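Side-chain contacts in designed helical repeat protein (Synthetic construct, PDB 5CWQ), which has no known biological function and was designed de novo to fold as an array of repeated helices: residues A[4-9]-A[55-60]; A[62-67]-A[112-117]; A[152-157]-A[188-193]; A[159-164]-A[181-186]. One frame throughout, in Å; residues are numbered along the deposited sequence.

All four contacts join consecutive helices. Contact 1 pairs helix 5-30 with helix 33-57 and closes before contact 2 opens, which pairs helix 60-86 with helix 90-114. Both precede contacts 3 and 4. The centres of contacts 1 and 2 lie about 13 Å apart, and they meet through the Cys55-Cys113 disulfide and the Arg57-Glu62 salt bridge. Contacts 3 and 4 share helices 147-171 and 174-201, with centres about 10 Å apart, contact 4 nested inside contact 3. The centres of contacts 1 and 3 are about 32 Å apart, on opposite sides of the chain's centre. Neighbouring helices thus pack in succession, at charged ends in contacts 1 and 2 and in the more buried middle in contact 3.

Contact 1: A[4-9]-A[55-60]; sequences EELERE and CERGNS. With PO4 (phosphate ion), chain E.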
loop_
_atom_site.group_PDB
_atom_site.type_symbol
_atom_site.label_atom_id
_atom_site.label_comp_id
_atom_site.label_asym_id
_atom_site.label_seq_id
_atom_site.Cartn_x
_atom_site.Cartn_y
_atom_site.Cartn_z
ATOM N N GLU A 4 16.985 -17.220 13.493
ATOM C CA GLU A 4 16.344 -18.489 13.167
ATOM C C GLU A 4 14.831 -18.318 13.074
ATOM O O GLU A 4 14.163 -19.032 12.326
ATOM C CB GLU A 4 16.699 -19.552 14.211
ATOM C CG GLU A 4 16.136 -20.934 13.909
ATOM C CD GLU A 4 16.640 -21.996 14.869
ATOM O OE1 GLU A 4 17.779 -21.864 15.364
ATOM O OE2 GLU A 4 15.893 -22.962 15.130
ATOM N N GLU A 5 14.295 -17.371 13.838
ATOM C CA GLU A 5 12.879 -17.036 13.751
ATOM C C GLU A 5 12.600 -16.297 12.449
ATOM O O GLU A 5 11.542 -16.463 11.843
ATOM C CB GLU A 5 12.444 -16.182 14.943
ATOM C CG GLU A 5 12.527 -16.895 16.280
ATOM C CD GLU A 5 11.928 -16.083 17.410
ATOM O OE1 GLU A 5 11.643 -14.884 17.198
ATOM O OE2 GLU A 5 11.738 -16.645 18.509
ATOM N N LEU A 6 13.559 -15.479 12.027
ATOM C CA LEU A 6 13.432 -14.718 10.791
ATOM C C LEU A 6 13.559 -15.629 9.576
ATOM O O LEU A 6 12.985 -15.351 8.524
ATOM C CB LEU A 6 14.487 -13.612 10.734
ATOM C CG LEU A 6 14.365 -12.525 11.805
ATOM C CD1 LEU A 6 15.538 -11.560 11.720
ATOM C CD2 LEU A 6 13.046 -11.774 11.676
ATOM N N GLU A 7 14.314 -16.713 9.721
ATOM C CA GLU A 7 14.421 -17.711 8.665
ATOM C C GLU A 7 13.055 -18.325 8.382
ATOM O O GLU A 7 12.677 -18.516 7.227
ATOM C CB GLU A 7 15.422 -18.802 9.049
ATOM C CG GLU A 7 16.873 -18.432 8.787
ATOM C CD GLU A 7 17.186 -18.290 7.309
ATOM O OE1 GLU A 7 16.353 -18.707 6.475
ATOM O OE2 GLU A 7 18.266 -17.758 6.978
ATOM N N ARG A 8 12.319 -18.627 9.447
ATOM C CA ARG A 8 10.981 -19.189 9.320
ATOM C C ARG A 8 10.059 -18.212 8.598
ATOM O O ARG A 8 9.271 -18.605 7.738
ATOM C CB ARG A 8 10.407 -19.531 10.696
ATOM C CG ARG A 8 9.191 -20.443 10.650
ATOM C CD ARG A 8 8.347 -20.315 11.907
ATOM N NE ARG A 8 7.706 -19.005 11.999
ATOM C CZ ARG A 8 6.599 -18.662 11.347
ATOM N NH1 ARG A 8 5.996 -19.528 10.543
ATOM N NH2 ARG A 8 6.092 -17.446 11.498
ATOM N N GLU A 9 10.167 -16.936 8.954
ATOM C CA GLU A 9 9.343 -15.897 8.348
ATOM C C GLU A 9 9.804 -15.592 6.925
ATOM O O GLU A 9 8.988 -15.326 6.044
ATOM C CB GLU A 9 9.381 -14.625 9.195
ATOM C CG GLU A 9 8.845 -14.806 10.605
ATOM C CD GLU A 9 8.989 -13.554 11.449
ATOM O OE1 GLU A 9 9.258 -12.477 10.875
ATOM O OE2 GLU A 9 8.839 -13.647 12.686
ATOM N N CYS A 55 15.363 -5.565 6.775
ATOM C CA CYS A 55 15.550 -4.442 7.689
ATOM C C CYS A 55 16.034 -4.898 9.064
ATOM O O CYS A 55 16.889 -4.258 9.670
ATOM C CB CYS A 55 14.243 -3.654 7.847
ATOM S SG CYS A 55 13.747 -2.692 6.396
ATOM N N GLU A 56 15.481 -6.001 9.556
ATOM C CA GLU A 56 15.822 -6.491 10.887
ATOM C C GLU A 56 17.202 -7.142 10.900
ATOM O O GLU A 56 17.897 -7.123 11.916
ATOM C CB GLU A 56 14.767 -7.483 11.380
ATOM C CG GLU A 56 15.005 -7.972 12.806
ATOM C CD GLU A 56 13.827 -8.741 13.379
ATOM O OE1 GLU A 56 12.674 -8.456 12.990
ATOM O OE2 GLU A 56 14.053 -9.634 14.221
ATOM N N ARG A 57 17.594 -7.715 9.766
ATOM C CA ARG A 57 18.898 -8.359 9.638
ATOM C C ARG A 57 19.991 -7.355 9.288
ATOM O O ARG A 57 21.171 -7.599 9.535
ATOM C CB ARG A 57 18.851 -9.455 8.574
ATOM C CG ARG A 57 18.052 -10.680 8.979
ATOM C CD ARG A 57 17.993 -11.696 7.850
ATOM N NE ARG A 57 17.436 -12.974 8.284
ATOM C CZ ARG A 57 17.149 -13.984 7.467
ATOM N NH1 ARG A 57 17.360 -13.870 6.163
ATOM N NH2 ARG A 57 16.646 -15.109 7.956
ATOM N N GLY A 58 19.596 -6.225 8.711
ATOM C CA GLY A 58 20.553 -5.235 8.256
ATOM C C GLY A 58 21.299 -5.715 7.026
ATOM O O GLY A 58 22.418 -5.279 6.755
ATOM N N ASN A 59 20.674 -6.624 6.284
ATOM C CA ASN A 59 21.262 -7.171 5.068
ATOM C C ASN A 59 20.837 -6.368 3.841
ATOM O O ASN A 59 19.696 -6.465 3.389
ATOM C CB ASN A 59 20.861 -8.637 4.907
ATOM C CG ASN A 59 21.682 -9.356 3.853
ATOM O OD1 ASN A 59 22.102 -8.766 2.859
ATOM N ND2 ASN A 59 21.915 -10.644 4.072
ATOM N N SER A 60 21.766 -5.585 3.305
ATOM C CA SER A 60 21.477 -4.724 2.163
ATOM C C SER A 60 21.200 -5.534 0.901
ATOM O O SER A 60 20.451 -5.098 0.028
ATOM C CB SER A 60 22.641 -3.763 1.916
ATOM O OG SER A 60 23.825 -4.472 1.593
HETATM P P PO4 E . 16.996 -17.295 17.436
HETATM O O1 PO4 E . 16.791 -16.039 18.250
HETATM O O2 PO4 E . 15.666 -17.971 17.210
HETATM O O3 PO4 E . 17.912 -18.235 18.182
HETATM O O4 PO4 E . 17.614 -16.938 16.105
HETATM O O HOH W 1 17.200 -16.607 4.786
#
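Leu6 and Glu7, at the start of helix 5-30, meet Glu56 and Arg57, at the end of helix 33-57, and so close the open end of the first helical hairpin. CD1 and CD2 of Leu6 each lie 3.5 Å from Glu56 OE2, and Leu6 CD1 also touches Arg57 CG at 3.8 Å. The Arg57 chain runs out extended past Leu6 and carries its guanidinium to the next residue. There NH2 forms a salt bridge with Glu7 OE2 at 3.3 Å. The two chains cross at about a right angle, with carboxylate and guanidinium planes 43° apart. A water in the guanidinium plane accepts from Arg57 NH1 at 3.1 Å and gives a weak bond to Glu7 OE2. The stronger partner of Arg57 is Glu62 of helix 60-86, which forms a salt bridge with NH1. Replacing Arg57 by an alanine would probably leave Glu7 and Glu62 without their shared positive partner and uncover one flank of Leu6. At the chain start, a phosphate oxygen, O4, takes a bond from Glu4 N at 2.7 Å; the ion probably comes from the crystallisation liquor. The contact lies at the surface, where the two helix ends of an antiparallel hairpin meet opposite its loop.

Contact 2: A[62-67]-A[112-117]; sequences EAERAS and CCRGNS
Ala63 and Glu64 of helix 60-86 meet a single side chain, Arg114, where helix 90-114 ends. The tight part is the aliphatic one. Ala63 CB, which is buried, sits 3.8 Å from Arg114 CG and 3.9 Å from Arg114 CD. The same methyl also rests on Val110 and Ala54, and the arginine stem adds to its cover. The other side is looser, partly open to solvent and held by charge. The Arg114 chain turns at chi3 (76°), and this bend lays the guanidinium beside Glu64. OE1 of Glu64 stands over one face of that group, offset toward its rim, 3.2 Å from Arg114 NE and 3.4 Å from Arg114 CZ. The carboxylate and guanidinium planes are 62° apart. No N-H points at the oxygen, so this salt bridge rests on charge alone. Arg114 has its stronger polar partner in Glu119, which pairs with NH1. In the guanidinium plane, ND2 of Asn116 lies at the edge. Behind Arg114 the chain leaves the helix in a Schellman motif, with positive phi at Gly115 and a bond from Gly115 N to Cys112 O of 3.0 Å. Asn116 then caps the next helix through OD1, which accepts from Glu119 N. Two disulfides flank the site: Cys113 is tied to Cys55 of helix 33-57, and Cys112 to Cys170 of helix 147-171. Around it, helix 33-57 touches Ala63 through Ala54, and helix 117-144 brings Glu119 against Glu64 and Ser67.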
loop_
_atom_site.group_PDB
_atom_site.type_symbol
_atom_site.label_atom_id
_atom_site.label_comp_id
_atom_site.label_asym_id
_atom_site.label_seq_id
_atom_site.Cartn_x
_atom_site.Cartn_y
_atom_site.Cartn_z
ATOM N N GLU A 62 19.763 -8.662 0.762
ATOM C CA GLU A 62 18.396 -9.150 0.890
ATOM C C GLU A 62 17.413 -8.007 0.679
ATOM O O GLU A 62 16.329 -8.199 0.129
ATOM C CB GLU A 62 18.170 -9.785 2.262
ATOM C CG GLU A 62 18.957 -11.061 2.494
ATOM C CD GLU A 62 18.714 -11.644 3.873
ATOM O OE1 GLU A 62 17.864 -11.098 4.607
ATOM O OE2 GLU A 62 19.370 -12.646 4.224
ATOM N N ALA A 63 17.803 -6.818 1.121
ATOM C CA ALA A 63 16.954 -5.640 1.014
ATOM C C ALA A 63 16.787 -5.221 -0.445
ATOM O O ALA A 63 15.680 -4.910 -0.886
ATOM C CB ALA A 63 17.533 -4.499 1.835
ATOM N N GLU A 64 17.887 -5.220 -1.189
ATOM C CA GLU A 64 17.850 -4.851 -2.599
ATOM C C GLU A 64 17.065 -5.885 -3.399
ATOM O O GLU A 64 16.336 -5.539 -4.326
ATOM C CB GLU A 64 19.267 -4.708 -3.158
ATOM C CG GLU A 64 19.328 -4.106 -4.556
ATOM C CD GLU A 64 18.828 -2.670 -4.606
ATOM O OE1 GLU A 64 18.671 -2.049 -3.531
ATOM O OE2 GLU A 64 18.590 -2.161 -5.722
ATOM N N ARG A 65 17.223 -7.154 -3.034
ATOM C CA ARG A 65 16.446 -8.229 -3.640
ATOM C C ARG A 65 14.953 -7.987 -3.449
ATOM O O ARG A 65 14.164 -8.167 -4.376
ATOM C CB ARG A 65 16.834 -9.580 -3.041
ATOM C CG ARG A 65 17.812 -10.383 -3.880
ATOM C CD ARG A 65 18.168 -11.691 -3.189
ATOM N NE ARG A 65 19.170 -11.500 -2.141
ATOM C CZ ARG A 65 19.347 -12.318 -1.107
ATOM N NH1 ARG A 65 18.583 -13.393 -0.958
ATOM N NH2 ARG A 65 20.288 -12.055 -0.212
ATOM N N ALA A 66 14.574 -7.580 -2.241
ATOM C CA ALA A 66 13.179 -7.296 -1.929
ATOM C C ALA A 66 12.665 -6.136 -2.776
ATOM O O ALA A 66 11.529 -6.159 -3.254
ATOM C CB ALA A 66 13.016 -6.984 -0.442
ATOM N N SER A 67 13.507 -5.125 -2.959
ATOM C CA SER A 67 13.144 -3.955 -3.750
ATOM C C SER A 67 12.948 -4.331 -5.215
ATOM O O SER A 67 12.012 -3.863 -5.869
ATOM C CB SER A 67 14.217 -2.874 -3.622
ATOM O OG SER A 67 13.787 -1.656 -4.202
ATOM N N CYS A 112 14.653 3.351 3.111
ATOM C CA CYS A 112 14.988 3.873 4.431
ATOM C C CYS A 112 16.004 2.986 5.143
ATOM O O CYS A 112 16.988 3.478 5.696
ATOM C CB CYS A 112 13.728 4.010 5.290
ATOM S SG CYS A 112 12.559 5.266 4.707
ATOM N N CYS A 113 15.766 1.678 5.124
ATOM C CA CYS A 113 16.637 0.733 5.816
ATOM C C CYS A 113 18.039 0.717 5.212
ATOM O O CYS A 113 19.029 0.582 5.932
ATOM C CB CYS A 113 16.034 -0.674 5.782
ATOM S SG CYS A 113 14.556 -0.873 6.812
ATOM N N ARG A 114 18.118 0.852 3.891
ATOM C CA ARG A 114 19.403 0.907 3.201
ATOM C C ARG A 114 20.029 2.296 3.321
ATOM O O ARG A 114 21.206 2.482 3.017
ATOM C CB ARG A 114 19.242 0.525 1.724
ATOM C CG ARG A 114 18.813 -0.923 1.501
ATOM C CD ARG A 114 18.675 -1.268 0.020
ATOM N NE ARG A 114 19.973 -1.459 -0.626
ATOM C CZ ARG A 114 20.656 -0.509 -1.261
ATOM N NH1 ARG A 114 20.179 0.725 -1.356
ATOM N NH2 ARG A 114 21.829 -0.799 -1.808
ATOM N N GLY A 115 19.237 3.270 3.760
ATOM C CA GLY A 115 19.733 4.617 3.978
ATOM C C GLY A 115 19.960 5.400 2.697
ATOM O O GLY A 115 20.674 6.404 2.697
ATOM N N ASN A 116 19.353 4.944 1.607
ATOM C CA ASN A 116 19.483 5.615 0.318
ATOM C C ASN A 116 18.394 6.672 0.140
ATOM O O ASN A 116 17.250 6.353 -0.188
ATOM C CB ASN A 116 19.431 4.590 -0.815
ATOM C CG ASN A 116 19.882 5.165 -2.146
ATOM O OD1 ASN A 116 19.605 6.322 -2.468
ATOM N ND2 ASN A 116 20.591 4.356 -2.924
ATOM N N SER A 117 18.761 7.933 0.352
ATOM C CA SER A 117 17.800 9.032 0.351
ATOM C C SER A 117 17.230 9.291 -1.041
ATOM O O SER A 117 16.074 9.690 -1.180
ATOM C CB SER A 117 18.451 10.306 0.894
ATOM O OG SER A 117 17.501 11.347 1.033
#

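Contact 3: A[152-157]-A[188-193]; sequences LALIAI and EEEARK
Leu154 of helix 147-171 fits against Glu190 and Ala191 of helix 174-201, in the core of a helical hairpin of the repeat array. The backbones come close here, with CA of Leu154 6.7 Å from CA of Ala191. The small alanine probably helps to allow this approach. Leu154 has CG anti to its carbonyl carbon (chi1 -71°), and its two methyls fork over neighbouring residues. CD1 meets the Ala191 backbone more than its methyl: it lies 4.0 Å from Ala191 CA and 4.5 Å from Ala191 CB. The other branch goes to Glu190. No hydrogen bond crosses between the segments; the join is van der Waals packing, partly against the stem and carboxylate of Glu190. Leu154 also touches Val194 further along helix 174-201 and Ala213 on helix 204-230, which places it among three helices. Glu190 does double duty. Its extended chain crosses Leu154 obliquely, and OE1 has a long, weak ion pair with Arg142 of helix 117-144. The Leu154 CD2 methyl lies 4.1 Å from Glu190 CB and 3.8 Å from Glu190 OE1.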
loop_
_atom_site.group_PDB
_atom_site.type_symbol
_atom_site.label_atom_id
_atom_site.label_comp_id
_atom_site.label_asym_id
_atom_site.label_seq_id
_atom_site.Cartn_x
_atom_site.Cartn_y
_atom_site.Cartn_z
ATOM N N LEU A 152 -12.047 0.109 -1.115
ATOM C CA LEU A 152 -10.801 -0.414 -1.668
ATOM C C LEU A 152 -9.859 0.724 -2.033
ATOM O O LEU A 152 -8.661 0.665 -1.751
ATOM C CB LEU A 152 -11.073 -1.287 -2.894
ATOM C CG LEU A 152 -11.750 -2.625 -2.594
ATOM C CD1 LEU A 152 -12.210 -3.297 -3.881
ATOM C CD2 LEU A 152 -10.820 -3.543 -1.809
ATOM N N ALA A 153 -10.407 1.762 -2.655
ATOM C CA ALA A 153 -9.627 2.938 -3.005
ATOM C C ALA A 153 -9.041 3.593 -1.755
ATOM O O ALA A 153 -7.917 4.078 -1.778
ATOM C CB ALA A 153 -10.484 3.939 -3.784
ATOM N N LEU A 154 -9.797 3.592 -0.661
ATOM C CA LEU A 154 -9.327 4.215 0.577
ATOM C C LEU A 154 -8.153 3.441 1.174
ATOM O O LEU A 154 -7.259 4.028 1.786
ATOM C CB LEU A 154 -10.464 4.314 1.598
ATOM C CG LEU A 154 -11.567 5.329 1.280
ATOM C CD1 LEU A 154 -12.686 5.230 2.302
ATOM C CD2 LEU A 154 -11.027 6.753 1.226
ATOM N N ILE A 155 -8.160 2.124 0.996
ATOM C CA ILE A 155 -7.049 1.288 1.433
ATOM C C ILE A 155 -5.801 1.649 0.636
ATOM O O ILE A 155 -4.719 1.816 1.200
ATOM C CB ILE A 155 -7.371 -0.218 1.271
ATOM C CG1 ILE A 155 -8.508 -0.621 2.212
ATOM C CG2 ILE A 155 -6.142 -1.082 1.556
ATOM C CD1 ILE A 155 -9.097 -1.996 1.924
ATOM N N ALA A 156 -5.959 1.779 -0.678
ATOM C CA ALA A 156 -4.845 2.148 -1.542
ATOM C C ALA A 156 -4.293 3.511 -1.134
ATOM O O ALA A 156 -3.080 3.717 -1.102
ATOM C CB ALA A 156 -5.284 2.157 -3.007
ATOM N N ILE A 157 -5.194 4.434 -0.812
ATOM C CA ILE A 157 -4.806 5.765 -0.358
ATOM C C ILE A 157 -4.020 5.691 0.947
ATOM O O ILE A 157 -2.963 6.306 1.072
ATOM C CB ILE A 157 -6.046 6.668 -0.174
ATOM C CG1 ILE A 157 -6.624 7.033 -1.542
ATOM C CG2 ILE A 157 -5.698 7.948 0.590
ATOM C CD1 ILE A 157 -7.998 7.670 -1.493
ATOM N N GLU A 188 -8.403 8.835 7.303
ATOM C CA GLU A 188 -8.904 8.165 8.497
ATOM C C GLU A 188 -10.373 8.506 8.724
ATOM O O GLU A 188 -11.192 7.624 8.981
ATOM C CB GLU A 188 -8.081 8.552 9.726
ATOM C CG GLU A 188 -8.549 7.885 11.009
ATOM C CD GLU A 188 -7.750 8.324 12.219
ATOM O OE1 GLU A 188 -6.694 8.965 12.034
ATOM O OE2 GLU A 188 -8.182 8.030 13.355
ATOM N N GLU A 189 -10.701 9.790 8.622
ATOM C CA GLU A 189 -12.069 10.248 8.836
ATOM C C GLU A 189 -12.996 9.691 7.757
ATOM O O GLU A 189 -14.112 9.263 8.052
ATOM C CB GLU A 189 -12.129 11.778 8.853
ATOM C CG GLU A 189 -13.500 12.338 9.210
ATOM C CD GLU A 189 -13.525 13.855 9.259
ATOM O OE1 GLU A 189 -12.454 14.479 9.094
ATOM O OE2 GLU A 189 -14.617 14.426 9.463
ATOM N N GLU A 190 -12.529 9.690 6.512
ATOM C CA GLU A 190 -13.306 9.138 5.408
ATOM C C GLU A 190 -13.588 7.657 5.629
ATOM O O GLU A 190 -14.709 7.192 5.436
ATOM C CB GLU A 190 -12.574 9.329 4.078
ATOM C CG GLU A 190 -12.481 10.769 3.613
ATOM C CD GLU A 190 -11.682 10.912 2.334
ATOM O OE1 GLU A 190 -12.147 10.420 1.283
ATOM O OE2 GLU A 190 -10.587 11.510 2.380
ATOM N N ALA A 191 -12.561 6.921 6.034
ATOM C CA ALA A 191 -12.681 5.485 6.248
ATOM C C ALA A 191 -13.647 5.181 7.389
ATOM O O ALA A 191 -14.431 4.236 7.315
ATOM C CB ALA A 191 -11.319 4.881 6.530
ATOM N N ARG A 192 -13.585 5.990 8.443
ATOM C CA ARG A 192 -14.453 5.802 9.599
ATOM C C ARG A 192 -15.919 5.997 9.219
ATOM O O ARG A 192 -16.785 5.232 9.644
ATOM C CB ARG A 192 -14.067 6.766 10.724
ATOM C CG ARG A 192 -14.821 6.521 12.024
ATOM C CD ARG A 192 -14.357 7.439 13.146
ATOM N NE ARG A 192 -14.777 8.827 12.947
ATOM C CZ ARG A 192 -13.986 9.822 12.549
ATOM N NH1 ARG A 192 -12.697 9.620 12.294
ATOM N NH2 ARG A 192 -14.490 11.039 12.408
ATOM N N LYS A 193 -16.194 7.020 8.416
ATOM C CA LYS A 193 -17.561 7.301 7.982
ATOM C C LYS A 193 -18.090 6.185 7.087
ATOM O O LYS A 193 -19.240 5.765 7.222
ATOM C CB LYS A 193 -17.635 8.640 7.245
ATOM C CG LYS A 193 -17.393 9.854 8.126
ATOM C CD LYS A 193 -17.816 11.138 7.424
ATOM C CE LYS A 193 -17.138 12.362 8.018
ATOM N NZ LYS A 193 -16.091 12.910 7.107
#

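Contact 4: A[159-164]-A[181-186]; sequences LAVLAL and YEDARR. With PO4 (phosphate ion), chain F.
Val161 and Leu164 of helix 147-171 pack on Asp183 and Ala184 of helix 174-201, in an antiparallel helical hairpin. The axes of the two segments come within 9.4 Å, at 158° between their directions. Asp183 can be followed outward. Its CB presses on Val161 CG2 at 3.6 Å and lies 3.9 Å from Val161 CG1. CG stands anti to the carbonyl carbon (chi1 -69°), which brings OD2 to Leu164 CD1, 4.1 Å away. The other oxygen, OD1, takes a weak but nearly straight bond from Arg186 NH1 at 3.3 Å, lying in the guanidinium plane. Its stronger partner is Arg135 of helix 117-144, so two arginines share this oxygen. Val161 turns its second branch to the alanine. On the face of helix 174-201 turned to helix 204-230, Tyr181 points away from the 159-164 segment. Arg185 CG lies over one face of its ring, offset toward the rim, and the ring also stacks with His234 of the C-terminal tag. Its OH donates to phosphate O3 at 2.8 Å, close to the ring plane; Gln225 bonds the same ion, which is probably from the crystallisation liquor. A phenylalanine in place of Tyr181 lacks the OH, and the phosphate would probably be held less firmly. At the centre of the interface, Val161 CG1 stands 3.8 Å from Ala184 CB.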
loop_
_atom_site.group_PDB
_atom_site.type_symbol
_atom_site.label_atom_id
_atom_site.label_comp_id
_atom_site.label_asym_id
_atom_site.label_seq_id
_atom_site.Cartn_x
_atom_site.Cartn_y
_atom_site.Cartn_z
ATOM N N LEU A 159 -2.365 3.196 2.263
ATOM C CA LEU A 159 -1.060 2.580 2.035
ATOM C C LEU A 159 -0.087 3.599 1.447
ATOM O O LEU A 159 1.083 3.652 1.834
ATOM C CB LEU A 159 -1.183 1.374 1.103
ATOM C CG LEU A 159 -1.855 0.133 1.690
ATOM C CD1 LEU A 159 -2.176 -0.856 0.582
ATOM C CD2 LEU A 159 -0.972 -0.513 2.753
ATOM N N ALA A 160 -0.581 4.409 0.517
ATOM C CA ALA A 160 0.237 5.436 -0.117
ATOM C C ALA A 160 0.696 6.474 0.904
ATOM O O ALA A 160 1.849 6.902 0.892
ATOM C CB ALA A 160 -0.535 6.104 -1.247
ATOM N N VAL A 161 -0.211 6.874 1.790
ATOM C CA VAL A 161 0.112 7.850 2.823
ATOM C C VAL A 161 1.089 7.238 3.825
ATOM O O VAL A 161 1.937 7.933 4.380
ATOM C CB VAL A 161 -1.159 8.345 3.543
ATOM C CG1 VAL A 161 -0.809 9.220 4.740
ATOM C CG2 VAL A 161 -2.033 9.120 2.572
ATOM N N LEU A 162 0.966 5.932 4.043
ATOM C CA LEU A 162 1.908 5.205 4.886
ATOM C C LEU A 162 3.305 5.281 4.288
ATOM O O LEU A 162 4.290 5.475 4.999
ATOM C CB LEU A 162 1.485 3.742 5.036
ATOM C CG LEU A 162 1.122 3.252 6.437
ATOM C CD1 LEU A 162 0.715 1.787 6.387
ATOM C CD2 LEU A 162 2.272 3.443 7.411
ATOM N N ALA A 163 3.382 5.120 2.972
ATOM C CA ALA A 163 4.655 5.163 2.270
ATOM C C ALA A 163 5.263 6.559 2.357
ATOM O O ALA A 163 6.471 6.708 2.545
ATOM C CB ALA A 163 4.477 4.744 0.816
ATOM N N LEU A 164 4.423 7.581 2.230
ATOM C CA LEU A 164 4.886 8.960 2.342
ATOM C C LEU A 164 5.415 9.233 3.744
ATOM O O LEU A 164 6.454 9.873 3.911
ATOM C CB LEU A 164 3.761 9.942 2.006
ATOM C CG LEU A 164 3.324 9.987 0.540
ATOM C CD1 LEU A 164 2.077 10.844 0.385
ATOM C CD2 LEU A 164 4.443 10.506 -0.362
ATOM N N TYR A 181 0.853 13.627 7.487
ATOM C CA TYR A 181 0.011 13.730 8.671
ATOM C C TYR A 181 -1.399 14.197 8.325
ATOM O O TYR A 181 -2.383 13.610 8.776
ATOM C CB TYR A 181 0.639 14.688 9.685
ATOM C CG TYR A 181 -0.245 14.984 10.876
ATOM C CD1 TYR A 181 -0.319 14.105 11.948
ATOM C CD2 TYR A 181 -1.003 16.147 10.928
ATOM C CE1 TYR A 181 -1.126 14.373 13.039
ATOM C CE2 TYR A 181 -1.811 16.424 12.012
ATOM C CZ TYR A 181 -1.870 15.536 13.065
ATOM O OH TYR A 181 -2.677 15.815 14.146
ATOM N N GLU A 182 -1.494 15.257 7.528
ATOM C CA GLU A 182 -2.790 15.800 7.142
ATOM C C GLU A 182 -3.537 14.831 6.228
ATOM O O GLU A 182 -4.750 14.664 6.355
ATOM C CB GLU A 182 -2.620 17.158 6.457
ATOM C CG GLU A 182 -2.040 18.239 7.364
ATOM C CD GLU A 182 -2.930 18.558 8.557
ATOM O OE1 GLU A 182 -4.133 18.219 8.518
ATOM O OE2 GLU A 182 -2.423 19.150 9.536
ATOM N N ASP A 183 -2.812 14.196 5.309
ATOM C CA ASP A 183 -3.395 13.166 4.453
ATOM C C ASP A 183 -3.993 12.039 5.289
ATOM O O ASP A 183 -5.102 11.578 5.022
ATOM C CB ASP A 183 -2.349 12.580 3.498
ATOM C CG ASP A 183 -1.895 13.562 2.441
ATOM O OD1 ASP A 183 -2.617 14.544 2.168
ATOM O OD2 ASP A 183 -0.807 13.339 1.869
ATOM N N ALA A 184 -3.250 11.604 6.302
ATOM C CA ALA A 184 -3.654 10.470 7.128
ATOM C C ALA A 184 -4.916 10.780 7.930
ATOM O O ALA A 184 -5.786 9.920 8.088
ATOM C CB ALA A 184 -2.521 10.068 8.064
ATOM N N ARG A 185 -5.013 12.005 8.438
ATOM C CA ARG A 185 -6.193 12.424 9.186
ATOM C C ARG A 185 -7.427 12.424 8.294
ATOM O O ARG A 185 -8.503 11.992 8.705
ATOM C CB ARG A 185 -5.993 13.816 9.790
ATOM C CG ARG A 185 -5.058 13.851 10.987
ATOM C CD ARG A 185 -5.612 14.742 12.092
ATOM N NE ARG A 185 -6.804 14.166 12.711
ATOM C CZ ARG A 185 -7.545 14.775 13.633
ATOM N NH1 ARG A 185 -7.226 15.993 14.052
ATOM N NH2 ARG A 185 -8.611 14.167 14.136
ATOM N N ARG A 186 -7.266 12.906 7.067
ATOM C CA ARG A 186 -8.382 12.999 6.138
ATOM C C ARG A 186 -8.894 11.611 5.764
ATOM O O ARG A 186 -10.094 11.344 5.843
ATOM C CB ARG A 186 -7.970 13.771 4.882
ATOM C CG ARG A 186 -9.147 14.307 4.077
ATOM C CD ARG A 186 -8.696 15.118 2.868
ATOM N NE ARG A 186 -7.762 16.186 3.230
ATOM C CZ ARG A 186 -6.435 16.106 3.136
ATOM N NH1 ARG A 186 -5.847 15.004 2.684
ATOM N NH2 ARG A 186 -5.688 17.141 3.495
HETATM P P PO4 F . -2.563 13.217 17.039
HETATM O O1 PO4 F . -3.411 12.455 18.028
HETATM O O2 PO4 F . -1.532 14.033 17.779
HETATM O O3 PO4 F . -3.443 14.134 16.223
HETATM O O4 PO4 F . -1.866 12.241 16.121
#